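Local coordinates for protein Phospholipase/Carboxylesterase (Dyadobacter fermentans, PDB 4H0C) that probably hydrolyses carboxylic esters, possibly including palmitoyl thioesters on proteins, as an alpha/beta-hydrolase of the phospholipase/carboxylesterase family, at residues I12-P17 and S40-L45; A51-Q56 and A90-Q95; N60-Y65 and D79-L84; I102-F107 and L115-R120; Q138-G143 and V167-E172. One frame throughout, in Å; residues are numbered along the deposited sequence.

Contact 1 of 5, residues I12-P17 and S40-L45; sequences ITSGVP and SLQKVL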
# COMPACT_ATOMS: atom_id res chain seq x y z
N ILE A 12 -2.00 4.65 -14.47
CA ILE A 12 -2.17 6.09 -14.65
C ILE A 12 -1.01 6.82 -13.99
O ILE A 12 -0.62 6.48 -12.87
CB ILE A 12 -3.54 6.51 -14.07
CG1 ILE A 12 -4.64 5.96 -14.98
CG2 ILE A 12 -3.67 8.02 -13.95
CD1 ILE A 12 -6.02 5.99 -14.37
N THR A 13 -0.41 7.78 -14.69
CA THR A 13 0.71 8.52 -14.14
C THR A 13 0.38 10.00 -13.95
O THR A 13 -0.46 10.56 -14.66
CB THR A 13 1.98 8.37 -15.01
OG1 THR A 13 1.72 8.91 -16.30
CG2 THR A 13 2.39 6.89 -15.14
N SER A 14 1.06 10.63 -12.99
CA SER A 14 0.93 12.04 -12.66
C SER A 14 2.23 12.53 -11.98
O SER A 14 3.25 11.82 -11.97
CB SER A 14 -0.27 12.24 -11.73
OG SER A 14 -0.53 13.62 -11.50
N GLY A 15 2.19 13.73 -11.41
CA GLY A 15 3.35 14.27 -10.69
C GLY A 15 4.50 14.61 -11.62
O GLY A 15 4.27 15.04 -12.75
N VAL A 16 5.73 14.40 -11.16
CA VAL A 16 6.93 14.75 -11.93
C VAL A 16 7.16 13.75 -13.07
O VAL A 16 7.15 12.54 -12.83
CB VAL A 16 8.19 14.74 -11.02
CG1 VAL A 16 9.43 15.21 -11.79
CG2 VAL A 16 7.94 15.56 -9.75
N PRO A 17 7.37 14.24 -14.30
CA PRO A 17 7.74 13.36 -15.43
C PRO A 17 8.86 12.41 -15.00
O PRO A 17 9.86 12.85 -14.41
CB PRO A 17 8.23 14.36 -16.48
CG PRO A 17 7.41 15.59 -16.21
CD PRO A 17 7.23 15.65 -14.72
N SER A 40 -5.54 12.12 -6.48
CA SER A 40 -5.92 13.44 -5.97
C SER A 40 -5.40 13.68 -4.54
O SER A 40 -5.44 14.82 -4.04
CB SER A 40 -7.41 13.68 -6.07
OG SER A 40 -8.11 12.83 -5.19
N LEU A 41 -4.93 12.62 -3.87
CA LEU A 41 -4.30 12.81 -2.54
C LEU A 41 -3.02 13.64 -2.63
O LEU A 41 -2.54 14.12 -1.62
CB LEU A 41 -4.03 11.48 -1.82
CG LEU A 41 -5.24 10.79 -1.16
CD1 LEU A 41 -4.91 9.36 -0.78
CD2 LEU A 41 -5.80 11.55 0.04
N GLN A 42 -2.49 13.81 -3.84
CA GLN A 42 -1.31 14.66 -4.01
C GLN A 42 -1.61 16.12 -3.67
O GLN A 42 -0.70 16.92 -3.48
CB GLN A 42 -0.76 14.55 -5.43
CG GLN A 42 -1.59 15.28 -6.48
CD GLN A 42 -0.96 15.12 -7.84
OE1 GLN A 42 0.19 15.49 -8.04
NE2 GLN A 42 -1.71 14.58 -8.79
N LYS A 43 -2.89 16.46 -3.56
CA LYS A 43 -3.30 17.81 -3.17
C LYS A 43 -3.04 18.10 -1.69
O LYS A 43 -2.97 19.26 -1.30
CB LYS A 43 -4.77 18.05 -3.51
CG LYS A 43 -5.04 18.17 -5.00
CD LYS A 43 -6.53 18.27 -5.25
CE LYS A 43 -6.87 18.05 -6.72
NZ LYS A 43 -8.33 17.81 -6.87
N VAL A 44 -2.88 17.04 -0.88
CA VAL A 44 -2.70 17.17 0.58
C VAL A 44 -1.46 16.44 1.12
O VAL A 44 -0.93 16.83 2.17
CB VAL A 44 -3.97 16.78 1.40
CG1 VAL A 44 -5.12 17.74 1.09
CG2 VAL A 44 -4.40 15.33 1.17
N LEU A 45 -1.00 15.40 0.43
CA LEU A 45 0.25 14.73 0.76
C LEU A 45 1.43 15.40 0.06
O LEU A 45 1.30 15.86 -1.09
CB LEU A 45 0.19 13.27 0.33
CG LEU A 45 -0.76 12.37 1.12
CD1 LEU A 45 -0.88 11.01 0.44
CD2 LEU A 45 -0.28 12.21 2.56
O HOH W 1 0.80 16.32 -10.97
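Both polar atoms of the Q42 amide are used to grip the end of strand 11-15, one directly and one through a water. NE2 donates to the hydroxyl of S14, with Q42 NE2 and S14 OG 3.1 Å apart and a nearly straight angle of 164° at the hydrogen. The hydroxyl oxygen lies close to the amide plane, where an N-H of NE2 can point straight at it. At the other end of the amide, Q42 OE1 accepts from water 1 at 3.1 Å. That same water takes the backbone N-H of G15, its oxygen 3.0 Å from G15 N, and so spans a gap of 4.3 Å between Q42 OE1 and G15 N. With a partner at each end, the amide is held against turning about its last bond.

The torsions explain the reach. CG of Q42 sits between the backbone N and the carbonyl carbon (chi1 74°), and the chain then runs straight out at chi2 180°, carrying the amide away from the 3-10 turn. An alanine here is likely to leave S14 OG without this donor and water 1 without one of its anchors. One layer further out, I52 pairs with S14 through the backbone, and its side chain touches both S14 and Q42.

The contact is small and lies at the surface. It ties the outermost strand 11-15, antiparallel to its neighbour 50-55, to the connection that follows helix 35-39, at one margin of the central sheet of an alpha/beta-hydrolase fold.

Contact 2 of 5, residues A51-Q56 and A90-Q95; sequences AIYAPQ and AEIEAQ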
# COMPACT_ATOMS: atom_id res chain seq x y z
N ALA A 51 7.40 11.16 -9.13
CA ALA A 51 6.66 10.63 -10.27
C ALA A 51 5.59 9.75 -9.64
O ALA A 51 5.90 8.87 -8.84
CB ALA A 51 7.58 9.83 -11.18
N ILE A 52 4.33 9.99 -9.99
CA ILE A 52 3.20 9.26 -9.37
C ILE A 52 2.69 8.20 -10.33
O ILE A 52 2.36 8.52 -11.48
CB ILE A 52 2.06 10.23 -8.98
CG1 ILE A 52 2.54 11.24 -7.93
CG2 ILE A 52 0.79 9.47 -8.58
CD1 ILE A 52 1.62 12.45 -7.80
N TYR A 53 2.68 6.94 -9.88
CA TYR A 53 2.07 5.83 -10.61
C TYR A 53 0.90 5.28 -9.81
O TYR A 53 1.08 4.94 -8.65
CB TYR A 53 3.08 4.69 -10.76
CG TYR A 53 4.15 4.95 -11.81
CD1 TYR A 53 4.23 4.16 -12.96
CD2 TYR A 53 5.09 5.96 -11.64
CE1 TYR A 53 5.21 4.39 -13.93
CE2 TYR A 53 6.06 6.21 -12.61
CZ TYR A 53 6.11 5.41 -13.75
OH TYR A 53 7.05 5.61 -14.73
N ALA A 54 -0.26 5.14 -10.43
CA ALA A 54 -1.42 4.57 -9.76
C ALA A 54 -2.05 3.52 -10.68
O ALA A 54 -2.68 3.88 -11.68
CB ALA A 54 -2.43 5.66 -9.42
N PRO A 55 -1.86 2.22 -10.37
CA PRO A 55 -2.48 1.21 -11.22
C PRO A 55 -3.98 1.16 -10.94
O PRO A 55 -4.40 1.40 -9.81
CB PRO A 55 -1.81 -0.10 -10.79
CG PRO A 55 -1.32 0.14 -9.40
CD PRO A 55 -0.96 1.62 -9.35
N GLN A 56 -4.77 0.88 -11.98
CA GLN A 56 -6.22 0.78 -11.81
C GLN A 56 -6.63 -0.68 -11.70
O GLN A 56 -6.30 -1.48 -12.58
CB GLN A 56 -6.94 1.42 -13.02
CG GLN A 56 -8.44 1.14 -13.05
CD GLN A 56 -9.19 1.88 -11.95
OE1 GLN A 56 -9.03 3.10 -11.79
NE2 GLN A 56 -10.03 1.15 -11.19
N ALA A 90 8.83 -2.46 -11.26
CA ALA A 90 9.81 -2.77 -12.29
C ALA A 90 9.94 -1.64 -13.32
O ALA A 90 11.05 -1.28 -13.71
CB ALA A 90 9.45 -4.08 -13.00
N GLU A 91 8.81 -1.07 -13.75
CA GLU A 91 8.85 0.06 -14.70
C GLU A 91 9.61 1.26 -14.14
O GLU A 91 10.48 1.84 -14.81
CB GLU A 91 7.43 0.47 -15.13
CG GLU A 91 6.77 -0.53 -16.07
CD GLU A 91 5.44 -0.04 -16.64
OE1 GLU A 91 4.66 -0.89 -17.11
OE2 GLU A 91 5.18 1.19 -16.64
N ILE A 92 9.31 1.60 -12.89
CA ILE A 92 9.97 2.71 -12.20
C ILE A 92 11.48 2.48 -12.15
O ILE A 92 12.28 3.38 -12.49
CB ILE A 92 9.38 2.95 -10.81
CG1 ILE A 92 7.93 3.40 -10.95
CG2 ILE A 92 10.17 4.04 -10.06
CD1 ILE A 92 7.09 3.32 -9.68
N GLU A 93 11.89 1.27 -11.73
CA GLU A 93 13.32 0.99 -11.67
C GLU A 93 13.96 1.05 -13.06
O GLU A 93 15.08 1.53 -13.18
CB GLU A 93 13.61 -0.35 -11.01
CG GLU A 93 13.18 -0.38 -9.54
CD GLU A 93 13.47 -1.73 -8.89
OE1 GLU A 93 12.55 -2.56 -8.80
OE2 GLU A 93 14.61 -1.97 -8.49
N ALA A 94 13.23 0.64 -14.10
CA ALA A 94 13.77 0.71 -15.47
C ALA A 94 13.90 2.15 -15.98
O ALA A 94 14.66 2.42 -16.92
CB ALA A 94 12.96 -0.15 -16.44
N GLN A 95 13.16 3.08 -15.36
CA GLN A 95 13.25 4.51 -15.69
C GLN A 95 14.38 5.15 -14.92
O GLN A 95 14.62 6.35 -15.06
CB GLN A 95 11.96 5.26 -15.33
CG GLN A 95 10.68 4.73 -15.96
CD GLN A 95 10.49 5.16 -17.40
OE1 GLN A 95 11.34 5.86 -17.98
NE2 GLN A 95 9.37 4.75 -17.99
O HOH W 2 6.80 3.72 -16.98
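I92 reaches over one face of the Y53 ring: its CG1 stands 3.8 Å from the ring centroid, only 12° off the normal, a CH-pi contact over the middle of the face. The two side chains run antiparallel, and this brings I92 CD1 over the CG-CD2 side of the ring, 3.8 Å from Y53 CD2. E91 comes instead at the edge, near the ring plane, its OE2 4.2 Å from Y53 CE1 and its carboxylate turned 77° against the ring. This is helix-on-sheet packing of an alpha/beta-hydrolase, with strand 50-55 beneath the last turns of helix 77-94; I11 and T13 of the neighbouring strand 11-15 also touch the tyrosine. Water 2, in the ring plane, collects the polar ends. It lies 2.9 Å from Y53 OH, donates to E91 OE2 at 3.0 Å, and accepts from Q95 NE2 at 2.9 Å. A leucine in place of Y53 would probably take away the flat platform under I92 and leave the water without its phenolic partner. Q95 doubles back at chi2 (-79°), which lays its CG 3.9 Å from Y53 OH while NE2 turns to the water.

Contact 3 of 5, residues N60-Y65 and D79-L84; sequences NSWYPY and DSALAL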
# COMPACT_ATOMS: atom_id res chain seq x y z
N ASN A 60 -12.64 -2.37 -10.38
CA ASN A 60 -12.37 -1.36 -9.35
C ASN A 60 -12.13 -2.00 -7.97
O ASN A 60 -12.41 -1.38 -6.94
CB ASN A 60 -13.52 -0.35 -9.24
CG ASN A 60 -13.62 0.59 -10.42
OD1 ASN A 60 -12.81 0.57 -11.33
ND2 ASN A 60 -14.64 1.42 -10.40
N SER A 61 -11.62 -3.23 -7.96
CA SER A 61 -11.40 -3.94 -6.72
C SER A 61 -10.26 -4.93 -6.86
O SER A 61 -10.28 -5.79 -7.75
CB SER A 61 -12.69 -4.67 -6.29
OG SER A 61 -12.48 -5.44 -5.11
N TRP A 62 -9.25 -4.79 -5.98
CA TRP A 62 -8.06 -5.67 -6.01
C TRP A 62 -8.36 -7.14 -5.82
O TRP A 62 -7.71 -7.98 -6.44
CB TRP A 62 -6.98 -5.17 -5.04
CG TRP A 62 -6.55 -3.77 -5.40
CD1 TRP A 62 -6.72 -2.59 -4.65
CD2 TRP A 62 -5.85 -3.35 -6.62
NE1 TRP A 62 -6.19 -1.52 -5.32
CE2 TRP A 62 -5.67 -1.90 -6.52
CE3 TRP A 62 -5.41 -4.02 -7.75
CZ2 TRP A 62 -5.03 -1.17 -7.54
CZ3 TRP A 62 -4.78 -3.29 -8.75
CH2 TRP A 62 -4.60 -1.89 -8.65
N TYR A 63 -9.32 -7.45 -4.96
CA TYR A 63 -9.69 -8.85 -4.70
C TYR A 63 -11.12 -8.81 -4.14
O TYR A 63 -11.52 -7.80 -3.53
CB TYR A 63 -8.67 -9.51 -3.71
CG TYR A 63 -8.31 -8.63 -2.53
CD1 TYR A 63 -9.16 -8.54 -1.42
CD2 TYR A 63 -7.15 -7.85 -2.54
CE1 TYR A 63 -8.86 -7.70 -0.35
CE2 TYR A 63 -6.82 -7.06 -1.46
CZ TYR A 63 -7.69 -6.96 -0.39
OH TYR A 63 -7.40 -6.14 0.66
N PRO A 64 -11.91 -9.89 -4.35
CA PRO A 64 -13.37 -9.80 -4.16
C PRO A 64 -13.95 -9.72 -2.74
O PRO A 64 -15.04 -9.19 -2.56
CB PRO A 64 -13.89 -11.08 -4.84
CG PRO A 64 -12.71 -12.03 -4.77
CD PRO A 64 -11.51 -11.15 -5.01
N TYR A 65 -13.22 -10.26 -1.77
CA TYR A 65 -13.72 -10.43 -0.41
C TYR A 65 -12.89 -9.68 0.61
O TYR A 65 -11.88 -9.06 0.24
CB TYR A 65 -13.75 -11.93 -0.10
CG TYR A 65 -14.59 -12.70 -1.10
CD1 TYR A 65 -15.94 -12.36 -1.31
CD2 TYR A 65 -14.06 -13.76 -1.83
CE1 TYR A 65 -16.73 -13.06 -2.21
CE2 TYR A 65 -14.85 -14.47 -2.73
CZ TYR A 65 -16.17 -14.10 -2.92
OH TYR A 65 -16.93 -14.80 -3.82
N ASP A 79 -3.06 -12.54 -6.47
CA ASP A 79 -1.79 -12.76 -7.15
C ASP A 79 -1.68 -11.84 -8.34
O ASP A 79 -0.62 -11.28 -8.60
CB ASP A 79 -1.64 -14.21 -7.60
CG ASP A 79 -1.19 -15.13 -6.49
OD1 ASP A 79 -0.70 -14.62 -5.45
OD2 ASP A 79 -1.31 -16.37 -6.67
N SER A 80 -2.80 -11.67 -9.05
CA SER A 80 -2.82 -10.76 -10.20
C SER A 80 -2.57 -9.32 -9.75
O SER A 80 -1.84 -8.57 -10.42
CB SER A 80 -4.14 -10.86 -10.96
OG SER A 80 -4.01 -10.22 -12.22
N ALA A 81 -3.18 -8.93 -8.64
CA ALA A 81 -2.96 -7.58 -8.08
C ALA A 81 -1.48 -7.39 -7.71
O ALA A 81 -0.86 -6.35 -8.06
CB ALA A 81 -3.89 -7.33 -6.89
N LEU A 82 -0.89 -8.39 -7.04
CA LEU A 82 0.52 -8.31 -6.63
C LEU A 82 1.43 -8.24 -7.85
O LEU A 82 2.40 -7.48 -7.86
CB LEU A 82 0.91 -9.52 -5.75
CG LEU A 82 0.21 -9.56 -4.38
CD1 LEU A 82 0.33 -10.94 -3.75
CD2 LEU A 82 0.81 -8.49 -3.46
N ALA A 83 1.09 -9.01 -8.89
CA ALA A 83 1.85 -8.95 -10.15
C ALA A 83 1.86 -7.55 -10.76
O ALA A 83 2.91 -7.07 -11.23
CB ALA A 83 1.32 -9.97 -11.16
N LEU A 84 0.72 -6.89 -10.75
CA LEU A 84 0.60 -5.55 -11.35
C LEU A 84 1.43 -4.52 -10.56
O LEU A 84 2.12 -3.67 -11.15
CB LEU A 84 -0.88 -5.13 -11.46
CG LEU A 84 -1.18 -3.73 -12.07
CD1 LEU A 84 -0.55 -3.53 -13.44
CD2 LEU A 84 -2.67 -3.44 -12.15
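The loop 60-65 comes closest to helix 77-94 at W62 and A81, whose CA atoms lie 5.8 Å apart, close enough that only a methyl separates the indole from the helix backbone at this point. The CB of A81 points at the loop and meets the six-membered part of the ring, 3.7 Å from W62 CE3, coming in obliquely. One turn along the helix, L84 takes up the next atom of the indole: its CD2 is 4.0 Å from W62 CZ3, at the edge of the ring and near its plane. CG of L84 stands anti to the backbone N (chi1 180°), and the leucine crosses the tryptophan at about a right angle, so the methyl abuts the rim of the ring. The small side chain of A81 thus lets the indole come close to the helix, and L84 meets its rim.

Further partners hold W62: its NE1 bonds to the carbonyl of H29, whose ring stacks on the indole, P55 touches both W62 and L84, and H7 joins loop and helix, its NE2 donating to W62 O and its backbone N to S80 OG. Q109 bonds to W62 N and to S61 OG, and the indole touches the G106 to G110 turn, whose GxSxG sequence is consistent with the nucleophile elbow of alpha/beta-hydrolases. The buried tryptophan thus connects helix 77-94 with the surroundings of the probable active site.

Contact 4 of 5, residues I102-F107 and L115-R120; sequences IYFAGF and LEYTTR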
# COMPACT_ATOMS: atom_id res chain seq x y z
N ILE A 102 11.64 4.82 -3.94
CA ILE A 102 10.26 4.48 -4.31
C ILE A 102 9.45 4.39 -3.03
O ILE A 102 9.85 3.70 -2.06
CB ILE A 102 10.13 3.17 -5.15
CG1 ILE A 102 10.89 3.29 -6.48
CG2 ILE A 102 8.65 2.86 -5.42
CD1 ILE A 102 11.01 1.99 -7.28
N TYR A 103 8.34 5.12 -3.03
CA TYR A 103 7.40 5.19 -1.90
C TYR A 103 6.12 4.48 -2.28
O TYR A 103 5.83 4.32 -3.47
CB TYR A 103 7.11 6.65 -1.58
CG TYR A 103 8.33 7.40 -1.08
CD1 TYR A 103 9.38 7.74 -1.95
CD2 TYR A 103 8.44 7.76 0.26
CE1 TYR A 103 10.50 8.43 -1.49
CE2 TYR A 103 9.55 8.45 0.73
CZ TYR A 103 10.57 8.79 -0.14
OH TYR A 103 11.68 9.47 0.37
N PHE A 104 5.36 4.04 -1.27
CA PHE A 104 4.06 3.42 -1.50
C PHE A 104 3.01 4.07 -0.61
O PHE A 104 3.29 4.39 0.55
CB PHE A 104 4.07 1.92 -1.18
CG PHE A 104 5.02 1.11 -2.03
CD1 PHE A 104 6.39 1.14 -1.78
CD2 PHE A 104 4.54 0.32 -3.06
CE1 PHE A 104 7.27 0.40 -2.56
CE2 PHE A 104 5.43 -0.43 -3.85
CZ PHE A 104 6.79 -0.38 -3.60
N ALA A 105 1.81 4.27 -1.16
CA ALA A 105 0.72 4.85 -0.38
C ALA A 105 -0.59 4.19 -0.76
O ALA A 105 -0.90 4.08 -1.95
CB ALA A 105 0.65 6.36 -0.57
N GLY A 106 -1.34 3.71 0.22
CA GLY A 106 -2.59 3.02 -0.07
C GLY A 106 -3.61 3.34 1.00
O GLY A 106 -3.22 3.65 2.14
N PHE A 107 -4.89 3.27 0.64
CA PHE A 107 -5.97 3.40 1.63
C PHE A 107 -6.80 2.15 1.61
O PHE A 107 -7.18 1.68 0.53
CB PHE A 107 -6.89 4.61 1.32
CG PHE A 107 -8.11 4.67 2.18
CD1 PHE A 107 -8.00 4.85 3.56
CD2 PHE A 107 -9.38 4.54 1.62
CE1 PHE A 107 -9.13 4.90 4.37
CE2 PHE A 107 -10.51 4.60 2.42
CZ PHE A 107 -10.39 4.78 3.80
N LEU A 115 0.80 -3.25 1.94
CA LEU A 115 1.55 -3.98 2.98
C LEU A 115 1.91 -5.38 2.48
O LEU A 115 3.03 -5.84 2.68
CB LEU A 115 0.73 -4.09 4.26
CG LEU A 115 0.60 -2.75 5.00
CD1 LEU A 115 -0.38 -2.94 6.13
CD2 LEU A 115 1.96 -2.26 5.54
N GLU A 116 0.97 -6.04 1.80
CA GLU A 116 1.19 -7.41 1.35
C GLU A 116 2.28 -7.43 0.29
O GLU A 116 3.19 -8.27 0.34
CB GLU A 116 -0.11 -8.03 0.82
CG GLU A 116 -0.04 -9.54 0.53
CD GLU A 116 0.26 -10.41 1.75
OE1 GLU A 116 -0.04 -9.99 2.91
OE2 GLU A 116 0.76 -11.54 1.54
N TYR A 117 2.25 -6.48 -0.64
CA TYR A 117 3.28 -6.44 -1.66
C TYR A 117 4.67 -6.14 -1.10
O TYR A 117 5.65 -6.83 -1.41
CB TYR A 117 2.97 -5.42 -2.79
CG TYR A 117 4.14 -5.33 -3.74
CD1 TYR A 117 4.30 -6.27 -4.75
CD2 TYR A 117 5.16 -4.37 -3.56
CE1 TYR A 117 5.40 -6.23 -5.60
CE2 TYR A 117 6.26 -4.33 -4.41
CZ TYR A 117 6.38 -5.26 -5.42
OH TYR A 117 7.46 -5.25 -6.26
N THR A 118 4.74 -5.11 -0.27
CA THR A 118 6.04 -4.67 0.21
C THR A 118 6.66 -5.69 1.17
O THR A 118 7.86 -5.79 1.22
CB THR A 118 6.02 -3.27 0.83
OG1 THR A 118 5.04 -3.24 1.85
CG2 THR A 118 5.68 -2.22 -0.23
N THR A 119 5.84 -6.43 1.91
CA THR A 119 6.31 -7.41 2.89
C THR A 119 6.70 -8.74 2.20
O THR A 119 7.62 -9.46 2.65
CB THR A 119 5.29 -7.54 4.03
OG1 THR A 119 4.99 -6.22 4.51
CG2 THR A 119 5.86 -8.35 5.21
N ARG A 120 6.06 -9.05 1.08
CA ARG A 120 6.54 -10.19 0.26
C ARG A 120 7.83 -9.87 -0.46
O ARG A 120 8.54 -10.78 -0.91
CB ARG A 120 5.46 -10.58 -0.76
CG ARG A 120 4.26 -11.28 -0.13
CD ARG A 120 3.35 -11.82 -1.21
NE ARG A 120 2.12 -12.37 -0.66
CZ ARG A 120 1.43 -13.37 -1.19
NH1 ARG A 120 1.90 -14.00 -2.28
NH2 ARG A 120 0.31 -13.77 -0.62
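Strand 102-107 and helix 109-120 are the first two elements of a beta-alpha-beta unit completed by strand 127-131, and their sharp junction probably forms the nucleophile elbow. Further from that turn, F104 on the strand meets T118 and Y117 on the helix. The threonine methyl comes down over the centre of the phenylalanine ring: T118 CG2 is 3.6 Å from the F104 centroid and 6° off the normal, a CH-pi contact. This depends on the rotation of T118 (chi1 55°), which sends CG2 toward the strand while OG1 turns back to the carbonyl of T114. Y117 joins from the preceding position, its CD2 4.0 Å from F104 CE2; the two rings are tilted by 35° and meet obliquely. Y125 approaches F104 edge-to-face, adding a third ring.

Several polar groups of the helix pair within it. T119 OG1 bonds to L115 O at 2.7 Å, across the carbonyl plane from the backbone N-H of T119, and R120 NE makes a salt bridge to E116 OE2 at 2.7 Å. What faces the strand is apolar, and the T114 bond probably offsets the cost of burying the T118 hydroxyl.

Contact 5 of 5, residues Q138-G143 and V167-E172; sequences QELAIG and VSRVQE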
# COMPACT_ATOMS: atom_id res chain seq x y z
N GLN A 138 -6.92 -14.87 6.18
CA GLN A 138 -7.52 -15.29 7.44
C GLN A 138 -6.42 -15.71 8.42
O GLN A 138 -6.45 -15.33 9.60
CB GLN A 138 -8.50 -16.43 7.22
CG GLN A 138 -9.31 -16.74 8.47
CD GLN A 138 -10.42 -17.72 8.20
OE1 GLN A 138 -11.52 -17.33 7.84
NE2 GLN A 138 -10.13 -18.99 8.34
N GLU A 139 -5.47 -16.51 7.93
CA GLU A 139 -4.27 -16.88 8.67
C GLU A 139 -3.11 -16.11 8.05
O GLU A 139 -3.05 -16.01 6.83
CB GLU A 139 -3.99 -18.39 8.55
CG GLU A 139 -4.92 -19.27 9.37
CD GLU A 139 -6.29 -19.46 8.74
OE1 GLU A 139 -6.39 -19.41 7.49
OE2 GLU A 139 -7.27 -19.65 9.50
N LEU A 140 -2.23 -15.53 8.85
CA LEU A 140 -1.00 -14.96 8.29
C LEU A 140 -0.12 -16.10 7.82
O LEU A 140 0.09 -17.06 8.55
CB LEU A 140 -0.26 -14.12 9.31
CG LEU A 140 -1.06 -12.91 9.84
CD1 LEU A 140 -0.54 -12.47 11.20
CD2 LEU A 140 -1.03 -11.78 8.83
N ALA A 141 0.36 -16.00 6.58
CA ALA A 141 1.25 -17.00 6.03
C ALA A 141 2.66 -16.40 6.01
O ALA A 141 3.07 -15.80 5.01
CB ALA A 141 0.80 -17.39 4.63
N ILE A 142 3.41 -16.57 7.11
CA ILE A 142 4.70 -15.89 7.27
C ILE A 142 5.69 -16.33 6.21
O ILE A 142 6.64 -15.58 5.87
CB ILE A 142 5.32 -16.12 8.69
CG1 ILE A 142 4.29 -15.84 9.78
CG2 ILE A 142 6.56 -15.26 8.91
CD1 ILE A 142 3.76 -14.43 9.77
N GLY A 143 5.50 -17.55 5.68
CA GLY A 143 6.42 -18.08 4.69
C GLY A 143 6.47 -17.31 3.39
O GLY A 143 7.43 -17.48 2.62
N VAL A 167 -8.14 -4.17 15.06
CA VAL A 167 -6.91 -3.64 15.62
C VAL A 167 -5.89 -4.78 15.77
O VAL A 167 -4.68 -4.57 15.56
CB VAL A 167 -7.17 -2.93 16.96
CG1 VAL A 167 -5.87 -2.49 17.59
CG2 VAL A 167 -8.07 -1.72 16.75
N SER A 168 -6.38 -5.97 16.13
CA SER A 168 -5.52 -7.15 16.26
C SER A 168 -4.66 -7.43 15.02
O SER A 168 -3.51 -7.78 15.16
CB SER A 168 -6.33 -8.40 16.63
OG SER A 168 -7.25 -8.73 15.60
N ARG A 169 -5.24 -7.28 13.83
CA ARG A 169 -4.48 -7.52 12.59
C ARG A 169 -3.47 -6.42 12.29
O ARG A 169 -2.38 -6.69 11.80
CB ARG A 169 -5.41 -7.77 11.39
CG ARG A 169 -4.71 -7.98 10.03
CD ARG A 169 -3.60 -9.04 10.04
NE ARG A 169 -4.11 -10.39 10.33
CZ ARG A 169 -4.61 -11.24 9.44
NH1 ARG A 169 -4.64 -10.93 8.14
NH2 ARG A 169 -5.06 -12.44 9.85
N VAL A 170 -3.79 -5.17 12.63
CA VAL A 170 -2.80 -4.10 12.51
C VAL A 170 -1.60 -4.39 13.44
O VAL A 170 -0.43 -4.29 13.02
CB VAL A 170 -3.42 -2.71 12.77
CG1 VAL A 170 -2.35 -1.63 12.91
CG2 VAL A 170 -4.37 -2.37 11.64
N GLN A 171 -1.89 -4.79 14.69
CA GLN A 171 -0.83 -5.18 15.67
C GLN A 171 0.05 -6.31 15.13
O GLN A 171 1.30 -6.22 15.17
CB GLN A 171 -1.43 -5.53 17.03
CG GLN A 171 -2.07 -4.33 17.71
CD GLN A 171 -2.92 -4.65 18.94
OE1 GLN A 171 -3.57 -5.71 19.05
NE2 GLN A 171 -2.94 -3.72 19.87
N GLU A 172 -0.59 -7.35 14.59
CA GLU A 172 0.13 -8.49 13.99
C GLU A 172 1.01 -8.03 12.86
O GLU A 172 2.15 -8.51 12.74
CB GLU A 172 -0.84 -9.55 13.46
CG GLU A 172 -1.65 -10.23 14.53
CD GLU A 172 -2.73 -11.15 13.98
OE1 GLU A 172 -3.51 -10.76 13.08
OE2 GLU A 172 -2.81 -12.30 14.48
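The guanidinium of R169 carries L140 over one face, with L140 CD2 3.5 Å above the plane and shifted toward the rim, while polar partners gather at its edges. In the plane, E172 OE1 takes the N-H of R169 NE at 2.8 Å in a salt bridge that meets the oxygen nearly along its C-O axis. At another edge, R169 NH2 gives a weak, bent hydrogen bond to Q138 O, 3.2 Å long with an angle of 129°. The stronger ties come just before Q138 in the same loop, where R169 NH1 bonds to the carbonyls of L135 and G137.

L140 works with both branches: CD2 covers the arginine, 3.7 Å from R169 CZ, and CD1 reaches E172 CB, also at 3.7 Å. The arginine folds at chi2 (52°) and chi3 (64°), which turns its head back alongside E172 on the following helical turn. F67 and M68 touch R169 as well.

The first turns of helix 167-179 thus fasten the loop that follows strand 127-131. Carbonyls and a carboxylate surround the rim of the cation and fix its orientation, and E172 would probably offset part of the charge of R169, which suits a buried arginine packed under a leucine.

In the fold
Contact 4 is the innermost, its centre about 3 Å from the centre of the chain, and its strand-to-helix interface is wholly apolar. Contact 3 is also buried and hydrophobic; it shares helix 77-94 with contact 2, which is only partly buried and mixes a ring face with one bridging water. L82 from contact 3 packs on the helix of contact 4, and I92 from contact 2 on its strand. Contact 1, at the surface, relies on an amide and a water; it joins contact 2 through neighbouring strands 11-15 and 50-55. Contact 5 touches none of the others, its centre about 31 Å from that of contact 1 on the other side of the molecule, and combines a salt bridge of a buried arginine with leucine packing.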